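Long-range contact in putative polyketide synthase (Brevibacillus brevis, PDB 6HP2), which binds S-adenosyl-L-homocysteine as the O-methyltransferase domain of a polyketide synthase probably involved in bacillaene synthesis: residues Q232-E237 against K292-L297. Numbering follows the deposited sequence.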
loop_
_atom_site.group_PDB
_atom_site.type_symbol
_atom_site.label_atom_id
_atom_site.label_comp_id
_atom_site.label_asym_id
_atom_site.label_seq_id
_atom_site.Cartn_x
_atom_site.Cartn_y
_atom_site.Cartn_z
ATOM N N GLN A 232 11.662 14.776 7.730
ATOM C CA GLN A 232 12.206 15.416 6.529
ATOM C C GLN A 232 11.417 15.086 5.266
ATOM O O GLN A 232 11.894 15.286 4.148
ATOM C CB GLN A 232 13.678 15.032 6.340
ATOM C CG GLN A 232 14.631 15.473 7.464
ATOM C CD GLN A 232 14.588 14.557 8.671
ATOM O OE1 GLN A 232 14.753 13.342 8.555
ATOM N NE2 GLN A 232 14.365 15.137 9.841
ATOM N N LEU A 233 10.205 14.594 5.387
ATOM C CA LEU A 233 9.464 14.208 4.202
ATOM C C LEU A 233 8.373 15.205 3.850
ATOM O O LEU A 233 7.695 15.755 4.718
ATOM C CB LEU A 233 8.858 12.812 4.414
ATOM C CG LEU A 233 9.862 11.706 4.604
ATOM C CD1 LEU A 233 9.186 10.373 5.117
ATOM C CD2 LEU A 233 10.629 11.379 3.324
ATOM N N VAL A 234 8.130 15.357 2.563
ATOM C CA VAL A 234 7.029 16.149 2.075
ATOM C C VAL A 234 6.276 15.372 1.041
ATOM O O VAL A 234 6.826 14.510 0.359
ATOM C CB VAL A 234 7.525 17.507 1.483
ATOM C CG1 VAL A 234 8.111 18.305 2.609
ATOM C CG2 VAL A 234 8.554 17.259 0.405
ATOM N N ILE A 235 5.020 15.752 0.908
ATOM C CA ILE A 235 4.100 15.147 -0.026
ATOM C C ILE A 235 4.297 15.764 -1.388
ATOM O O ILE A 235 4.010 16.943 -1.581
ATOM C CB ILE A 235 2.658 15.308 0.448
ATOM C CG1 ILE A 235 2.463 14.579 1.760
ATOM C CG2 ILE A 235 1.721 14.843 -0.672
ATOM C CD1 ILE A 235 1.154 15.027 2.502
ATOM N N ASP A 236 4.707 14.941 -2.359
ATOM C CA ASP A 236 4.768 15.415 -3.728
ATOM C C ASP A 236 3.405 15.274 -4.398
ATOM O O ASP A 236 3.004 16.130 -5.210
ATOM C CB ASP A 236 5.858 14.636 -4.497
ATOM C CG ASP A 236 6.109 15.222 -5.887
ATOM O OD1 ASP A 236 6.380 16.433 -5.969
ATOM O OD2 ASP A 236 6.004 14.477 -6.866
ATOM N N GLU A 237 2.696 14.192 -4.071
ATOM C CA GLU A 237 1.403 13.882 -4.633
ATOM C C GLU A 237 0.635 13.041 -3.632
ATOM O O GLU A 237 1.206 12.155 -2.968
ATOM C CB GLU A 237 1.564 13.133 -5.964
ATOM C CG GLU A 237 0.283 13.010 -6.755
ATOM C CD GLU A 237 0.504 12.575 -8.210
ATOM O OE1 GLU A 237 1.659 12.505 -8.636
ATOM O OE2 GLU A 237 -0.480 12.303 -8.923
ATOM N N LYS A 292 8.811 12.784 -1.001
ATOM C CA LYS A 292 10.185 13.131 -1.306
ATOM C C LYS A 292 10.816 13.616 -0.022
ATOM O O LYS A 292 10.122 14.078 0.897
ATOM C CB LYS A 292 10.255 14.217 -2.411
ATOM C CG LYS A 292 9.651 13.806 -3.725
ATOM C CD LYS A 292 10.485 12.753 -4.449
ATOM C CE LYS A 292 9.807 12.292 -5.736
ATOM N NZ LYS A 292 10.784 11.681 -6.698
ATOM N N LYS A 293 12.151 13.614 -0.007
ATOM C CA LYS A 293 12.902 14.177 1.113
ATOM C C LYS A 293 13.191 15.652 0.888
ATOM O O LYS A 293 13.601 16.059 -0.198
ATOM C CB LYS A 293 14.204 13.438 1.295
ATOM C CG LYS A 293 14.574 13.067 2.709
ATOM C CD LYS A 293 15.737 12.035 2.669
ATOM C CE LYS A 293 16.248 11.687 4.066
ATOM N NZ LYS A 293 17.466 10.828 3.984
ATOM N N ALA A 294 12.994 16.453 1.928
ATOM C CA ALA A 294 13.167 17.917 1.861
ATOM C C ALA A 294 14.028 18.388 3.027
ATOM O O ALA A 294 13.646 19.292 3.798
ATOM C CB ALA A 294 11.829 18.639 1.838
ATOM N N PRO A 295 15.230 17.818 3.162
ATOM C CA PRO A 295 16.036 18.093 4.374
ATOM C C PRO A 295 16.462 19.542 4.506
ATOM O O PRO A 295 16.774 20.001 5.622
ATOM C CB PRO A 295 17.252 17.165 4.209
ATOM C CG PRO A 295 17.399 17.032 2.708
ATOM C CD PRO A 295 15.990 17.080 2.129
ATOM N N HIS A 296 16.472 20.291 3.409
ATOM C CA HIS A 296 16.949 21.668 3.475
ATOM C C HIS A 296 15.815 22.648 3.714
ATOM O O HIS A 296 16.056 23.849 3.843
ATOM C CB HIS A 296 17.715 22.044 2.207
ATOM C CG HIS A 296 18.952 21.231 1.995
ATOM N ND1 HIS A 296 19.816 20.902 3.019
ATOM C CD2 HIS A 296 19.450 20.647 0.877
ATOM C CE1 HIS A 296 20.798 20.160 2.538
ATOM N NE2 HIS A 296 20.600 19.990 1.243
ATOM N N LEU A 297 14.596 22.157 3.821
ATOM C CA LEU A 297 13.435 22.962 4.151
ATOM C C LEU A 297 13.261 22.958 5.668
ATOM O O LEU A 297 13.555 21.959 6.335
ATOM C CB LEU A 297 12.209 22.380 3.454
ATOM C CG LEU A 297 11.123 23.251 2.870
ATOM C CD1 LEU A 297 11.722 24.349 1.988
ATOM C CD2 LEU A 297 10.121 22.421 2.071
#
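Three backbone hydrogen bonds, all nearly straight (N-H...O 166-169°), join Val-234 and Gln-232 to Lys-292 and Ala-294, closing the antiparallel pairing of strands 233-240 and 284-293. Val-234 and Lys-292 form the hydrogen-bonded pair: Val-234 N gives to Lys-292 O at 2.9 Å, and Lys-292 N returns a bond to Val-234 O at 3.0 Å. The third and shortest runs from Ala-294 N to Gln-232 O, at 2.7 Å. Between it and the Val-234/Lys-292 pair lies the non-hydrogen-bonded pair, Leu-233 and Lys-293. Here Lys-293 CA approaches Gln-232 O, and Leu-233 CA approaches Lys-292 O, each at 3.4 Å, as weak CA-H...O contacts.

Apolar contact is concentrated on the Val-234 face. Ala-294 CB meets both valine methyls, CG1 and CG2, at 3.8 Å each, while helix 299-310 touches Val-234 through Arg-302, Trp-305 and Asn-306. Beyond Val-234, Asp-236 CB lies 4.0 Å from Lys-292 CG, where the lysine chain bends (chi2 -71°).

The polar ends of both lysines and Gln-232 find partners outside the two segments: Lys-292 NZ bonds Thr-195 OG1 on strand 194-203, Lys-293 NZ the carbonyls of Ser-187 and Leu-190, and Gln-232 OE1 Ser-187 OG on helix 179-188. Gln-232, with positive phi, also ends helix 221-230 in a Schellman motif. Backbone bonds thus hold the pairing on the antiparallel side of the mixed sheet, away from the S-adenosyl-L-homocysteine pocket, while these side chains link it to helix 179-188 and strand 194-203.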